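Local coordinates for isomaltose glucohydrolase (Kribbella flavida, PDB 5Z3E), which hydrolyses the alpha-1,6-glucosidic linkage of isomaltose from its non-reducing end, yielding beta-D-glucose and D-glucose during intracellular breakdown of a starch-derived cyclic tetrasaccharide, at residues Val298-Arg304 and Gly314-Ser320; His303-Val309 and His360-Ser366. The protein carries 1 engineered substitution. One frame throughout, in Å; residues are numbered along the deposited sequence.

Interaction 1 of 2, residues Val298-Arg304 and Gly314-Ser320; sequences VDGGVHR and GQWILLS
Trp316 N donates a nearly straight hydrogen bond (174°) to Val302 O, 2.9 Å away and met from above its carbonyl plane, where the backbone leaving a type I' beta turn (Val298 to Gly301) passes the start of helix 317-329. In the (alpha/alpha)6 barrel of family 15 glycoside hydrolases, this seats a small beta hairpin on the first turn of a helix. Ser320 OG clasps the hairpin twice, donating to Gly300 O at 2.7 Å in the carbonyl plane and accepting from Val302 N at 3.0 Å. Gly301 suits the site, because a CB would clash with Gln315 NE2. That nitrogen bonds weakly to Val298 O and reaches Asp299 OD2 through a water, while Gln315 OE1 accepts from His360 N. Gln315 CG lies over a face of the His303 ring, whose ND1 bonds weakly to Gly314 O. Arg304, bent at chi3 (-62°), lays its guanidinium almost parallel to the Trp316 ring, with NE held by Asp308. With an alanine in place of Trp316, the indole face is gone and Arg304 CG and CD would probably be left beside a gap. Arg304 CD sits over the five-membered ring of Trp316, 3.6 Å from its centroid.

Interaction 2 of 2, residues His303-Val309 and His360-Ser366; sequences HRFAADV and HLLHPGS
His303 meets the 360-366 loop with both ring edge and ring face, where the loop between strands 301-302 and 315-316 is pinned to the one leading from strand 356-357 into helix 367-374. At the edge, His303 NE2 hydrogen-bonds to His360 ND1 at 2.8 Å, the two rings meeting rim to rim with planes at 61°. Over the centre of the His303 ring sits Leu362 CG, 3.6 Å from the centroid in a CH-pi contact; the leucine's chi1 of -67° sets CG beside its own backbone N, and CD1 runs on toward Phe305 O, a tight approach of 3.1 Å. Arg304 grips Asp308 side-on, NE reaching OD2 at 2.9 Å and NH2 reaching OD1 at 3.0 Å, so the salt bridge spans the type I beta turn from Phe305 to Asp308. Asp308 CB sits over one face of the Phe305 ring, which also meets Trp197. Ala306 then offers its carbonyl O, in plane and on a lone pair, to His363 NE2 at 2.8 Å. Asp308 O lies near the same imidazole plane, close to CD2. Last, Val309 packs obliquely against His363, and its O approaches Ser366 CB at 3.5 Å. His363 donates from NE2, so that nitrogen carries a proton, whereas the bond between His303 and His360 needs one bare nitrogen, making a positive charge on both rings at once unlikely.

How the interactions relate
Interactions 1 and 2 share His303 and Arg304, and their centres are about 11 Å apart. His303 is sandwiched between the two contacts: Gln315 covers one face of its ring and Leu362 the opposite face. The second segments are joined directly, His360 N lying 3.0 Å from Gln315 OE1, and Val298 CG2 packs on His360 ND1 at 3.7 Å. Residues of both contacts approach the catalytic residues. Side chain to side chain, Trp316 is about 4 Å from Ala355, the engineered replacement at the inferred proton-acceptor position; Phe305 is about 5 Å and Arg304 about 7 Å from Asp195, a predicted proton acceptor, and Phe305 about 9 Å from Glu198, the inferred proton donor.

Interaction 1 of 2, residues Val298-Arg304 and Gly314-Ser320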
# COMPACT_ATOMS: atom_id res chain seq x y z
N VAL A 298 1.90 19.37 5.13
CA VAL A 298 2.28 20.47 6.01
C VAL A 298 3.70 20.20 6.47
O VAL A 298 3.98 19.24 7.19
CB VAL A 298 1.31 20.60 7.20
CG1 VAL A 298 1.77 21.70 8.14
CG2 VAL A 298 -0.09 20.88 6.67
N ASP A 299 4.61 21.05 6.01
CA ASP A 299 6.01 20.99 6.40
C ASP A 299 6.70 19.68 6.09
O ASP A 299 7.67 19.33 6.74
CB ASP A 299 6.19 21.32 7.91
CG ASP A 299 5.61 22.61 8.30
OD1 ASP A 299 5.75 23.58 7.53
OD2 ASP A 299 5.07 22.66 9.45
N GLY A 300 6.21 18.96 5.09
CA GLY A 300 6.77 17.67 4.75
C GLY A 300 6.00 16.48 5.25
O GLY A 300 6.27 15.36 4.81
N GLY A 301 5.07 16.70 6.18
CA GLY A 301 4.24 15.65 6.75
C GLY A 301 2.87 15.62 6.10
O GLY A 301 2.14 16.61 6.14
N VAL A 302 2.52 14.49 5.46
CA VAL A 302 1.34 14.43 4.64
C VAL A 302 0.14 13.83 5.40
O VAL A 302 0.22 12.70 5.93
CB VAL A 302 1.62 13.64 3.34
CG1 VAL A 302 0.38 13.51 2.49
CG2 VAL A 302 2.73 14.29 2.54
N HIS A 303 -0.97 14.56 5.41
CA HIS A 303 -2.22 14.10 5.97
C HIS A 303 -2.94 13.13 5.02
O HIS A 303 -2.72 13.15 3.80
CB HIS A 303 -3.14 15.30 6.22
CG HIS A 303 -2.66 16.23 7.30
ND1 HIS A 303 -2.63 15.86 8.61
CD2 HIS A 303 -2.27 17.52 7.25
CE1 HIS A 303 -2.21 16.87 9.35
NE2 HIS A 303 -2.00 17.90 8.56
N ARG A 304 -3.84 12.34 5.57
CA ARG A 304 -4.58 11.37 4.76
C ARG A 304 -5.68 12.03 3.94
O ARG A 304 -5.79 11.81 2.73
CB ARG A 304 -5.16 10.25 5.63
CG ARG A 304 -4.12 9.53 6.46
CD ARG A 304 -4.57 8.21 7.02
NE ARG A 304 -5.71 8.40 7.92
CZ ARG A 304 -6.40 7.40 8.47
NH1 ARG A 304 -6.05 6.14 8.24
NH2 ARG A 304 -7.44 7.65 9.22
N GLY A 314 -3.38 13.35 11.96
CA GLY A 314 -1.99 13.73 11.95
C GLY A 314 -1.29 13.47 10.64
O GLY A 314 -1.92 13.23 9.62
N GLN A 315 0.03 13.57 10.68
CA GLN A 315 0.89 13.50 9.51
C GLN A 315 1.50 12.12 9.41
O GLN A 315 2.14 11.66 10.36
CB GLN A 315 2.00 14.55 9.65
CG GLN A 315 1.48 15.97 9.69
CD GLN A 315 2.50 16.92 10.29
OE1 GLN A 315 2.82 16.77 11.47
NE2 GLN A 315 2.99 17.88 9.53
N TRP A 316 1.29 11.45 8.27
CA TRP A 316 1.63 10.04 8.14
C TRP A 316 2.95 9.84 7.43
O TRP A 316 3.16 10.27 6.28
CB TRP A 316 0.51 9.32 7.38
CG TRP A 316 -0.68 9.06 8.27
CD1 TRP A 316 -1.51 9.96 8.87
CD2 TRP A 316 -1.12 7.77 8.69
NE1 TRP A 316 -2.44 9.30 9.65
CE2 TRP A 316 -2.22 7.96 9.55
CE3 TRP A 316 -0.70 6.47 8.40
CZ2 TRP A 316 -2.90 6.89 10.10
CZ3 TRP A 316 -1.37 5.42 8.96
CH2 TRP A 316 -2.47 5.63 9.80
N ILE A 317 3.86 9.12 8.09
CA ILE A 317 5.18 8.83 7.55
C ILE A 317 5.06 8.17 6.17
O ILE A 317 5.77 8.53 5.23
CB ILE A 317 6.02 7.98 8.52
CG1 ILE A 317 6.61 8.84 9.67
CG2 ILE A 317 7.14 7.27 7.80
CD1 ILE A 317 5.62 9.51 10.57
N LEU A 318 4.17 7.17 6.05
CA LEU A 318 4.10 6.41 4.81
C LEU A 318 3.64 7.28 3.66
O LEU A 318 4.00 7.03 2.51
CB LEU A 318 3.23 5.15 5.01
CG LEU A 318 1.74 5.36 5.20
CD1 LEU A 318 1.01 5.38 3.86
CD2 LEU A 318 1.14 4.30 6.09
N LEU A 319 2.81 8.29 3.94
CA LEU A 319 2.32 9.18 2.91
C LEU A 319 3.37 10.22 2.51
O LEU A 319 3.47 10.56 1.33
CB LEU A 319 1.02 9.85 3.30
CG LEU A 319 -0.18 8.91 3.45
CD1 LEU A 319 -1.40 9.69 3.85
CD2 LEU A 319 -0.44 8.14 2.14
N SER A 320 4.16 10.71 3.47
CA SER A 320 5.31 11.54 3.11
C SER A 320 6.30 10.76 2.26
O SER A 320 6.87 11.29 1.32
CB SER A 320 5.96 12.08 4.37
OG SER A 320 5.10 12.98 5.01
O HOH W 1 4.37 20.32 10.90
O HOH W 2 -4.38 12.82 8.37

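Interaction 2 of 2, residues His303-Val309 and His360-Ser366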
# COMPACT_ATOMS: atom_id res chain seq x y z
N HIS A 303 -0.97 14.56 5.41
CA HIS A 303 -2.22 14.10 5.97
C HIS A 303 -2.94 13.13 5.02
O HIS A 303 -2.72 13.15 3.80
CB HIS A 303 -3.14 15.30 6.22
CG HIS A 303 -2.66 16.23 7.30
ND1 HIS A 303 -2.63 15.86 8.61
CD2 HIS A 303 -2.27 17.52 7.25
CE1 HIS A 303 -2.21 16.87 9.35
NE2 HIS A 303 -2.00 17.90 8.56
N ARG A 304 -3.84 12.34 5.57
CA ARG A 304 -4.58 11.37 4.76
C ARG A 304 -5.68 12.03 3.94
O ARG A 304 -5.79 11.81 2.73
CB ARG A 304 -5.16 10.25 5.63
CG ARG A 304 -4.12 9.53 6.46
CD ARG A 304 -4.57 8.21 7.02
NE ARG A 304 -5.71 8.40 7.92
CZ ARG A 304 -6.40 7.40 8.47
NH1 ARG A 304 -6.05 6.14 8.24
NH2 ARG A 304 -7.44 7.65 9.22
N PHE A 305 -6.55 12.82 4.59
CA PHE A 305 -7.69 13.43 3.92
C PHE A 305 -8.24 14.51 4.88
O PHE A 305 -8.03 14.43 6.07
CB PHE A 305 -8.82 12.37 3.56
CG PHE A 305 -9.24 11.46 4.70
CD1 PHE A 305 -8.58 10.29 4.93
CD2 PHE A 305 -10.39 11.74 5.50
CE1 PHE A 305 -8.93 9.47 5.96
CE2 PHE A 305 -10.71 10.86 6.54
CZ PHE A 305 -10.00 9.76 6.80
N ALA A 306 -8.95 15.48 4.33
CA ALA A 306 -9.34 16.68 5.11
C ALA A 306 -10.19 16.37 6.37
O ALA A 306 -10.01 17.06 7.35
CB ALA A 306 -10.04 17.65 4.22
N ALA A 307 -11.10 15.39 6.31
CA ALA A 307 -11.96 15.02 7.48
C ALA A 307 -11.41 14.08 8.50
O ALA A 307 -12.04 13.69 9.46
CB ALA A 307 -13.28 14.45 6.95
N ASP A 308 -10.11 13.76 8.27
CA ASP A 308 -9.56 12.72 9.09
C ASP A 308 -9.52 13.17 10.55
O ASP A 308 -8.86 14.17 10.87
CB ASP A 308 -8.20 12.42 8.52
CG ASP A 308 -7.58 11.20 9.14
OD1 ASP A 308 -8.30 10.41 9.81
OD2 ASP A 308 -6.37 10.99 8.92
N VAL A 309 -10.19 12.39 11.39
CA VAL A 309 -10.21 12.64 12.82
C VAL A 309 -9.45 11.57 13.61
O VAL A 309 -9.35 11.62 14.83
CB VAL A 309 -11.65 12.75 13.37
CG1 VAL A 309 -12.35 13.96 12.77
CG2 VAL A 309 -12.42 11.50 13.08
N HIS A 360 1.20 18.67 13.19
CA HIS A 360 0.04 19.38 12.70
C HIS A 360 -1.12 18.40 12.72
O HIS A 360 -0.99 17.29 12.21
CB HIS A 360 0.24 19.92 11.27
CG HIS A 360 -0.90 20.75 10.80
ND1 HIS A 360 -1.82 20.32 9.87
CD2 HIS A 360 -1.31 21.97 11.18
CE1 HIS A 360 -2.74 21.23 9.68
NE2 HIS A 360 -2.45 22.26 10.47
N LEU A 361 -2.26 18.83 13.29
CA LEU A 361 -3.47 18.03 13.37
C LEU A 361 -4.59 18.73 12.63
O LEU A 361 -4.86 19.92 12.84
CB LEU A 361 -3.88 17.80 14.83
CG LEU A 361 -2.94 16.97 15.68
CD1 LEU A 361 -3.36 16.98 17.14
CD2 LEU A 361 -2.93 15.55 15.15
N LEU A 362 -5.29 17.99 11.75
CA LEU A 362 -6.44 18.56 11.08
C LEU A 362 -7.64 18.84 12.00
O LEU A 362 -8.39 19.80 11.78
CB LEU A 362 -6.89 17.64 9.93
CG LEU A 362 -5.89 17.54 8.79
CD1 LEU A 362 -6.35 16.40 7.86
CD2 LEU A 362 -5.75 18.84 8.02
N HIS A 363 -7.81 17.99 12.99
CA HIS A 363 -8.93 18.07 13.92
C HIS A 363 -8.46 17.74 15.34
O HIS A 363 -8.72 16.68 15.87
CB HIS A 363 -10.05 17.13 13.45
CG HIS A 363 -10.55 17.45 12.09
ND1 HIS A 363 -11.37 18.52 11.82
CD2 HIS A 363 -10.29 16.88 10.87
CE1 HIS A 363 -11.60 18.61 10.53
NE2 HIS A 363 -10.94 17.62 9.92
N PRO A 364 -7.74 18.71 15.95
CA PRO A 364 -7.04 18.47 17.22
C PRO A 364 -7.90 17.96 18.35
O PRO A 364 -7.44 17.13 19.14
CB PRO A 364 -6.33 19.78 17.51
CG PRO A 364 -6.76 20.75 16.46
CD PRO A 364 -7.50 20.06 15.39
N GLY A 365 -9.15 18.42 18.38
CA GLY A 365 -10.01 18.00 19.48
C GLY A 365 -10.36 16.52 19.51
O GLY A 365 -10.82 15.97 20.51
N SER A 366 -10.12 15.83 18.40
CA SER A 366 -10.43 14.40 18.31
C SER A 366 -9.31 13.46 18.75
O SER A 366 -9.55 12.27 18.88
CB SER A 366 -10.80 14.06 16.86
OG SER A 366 -12.00 14.70 16.48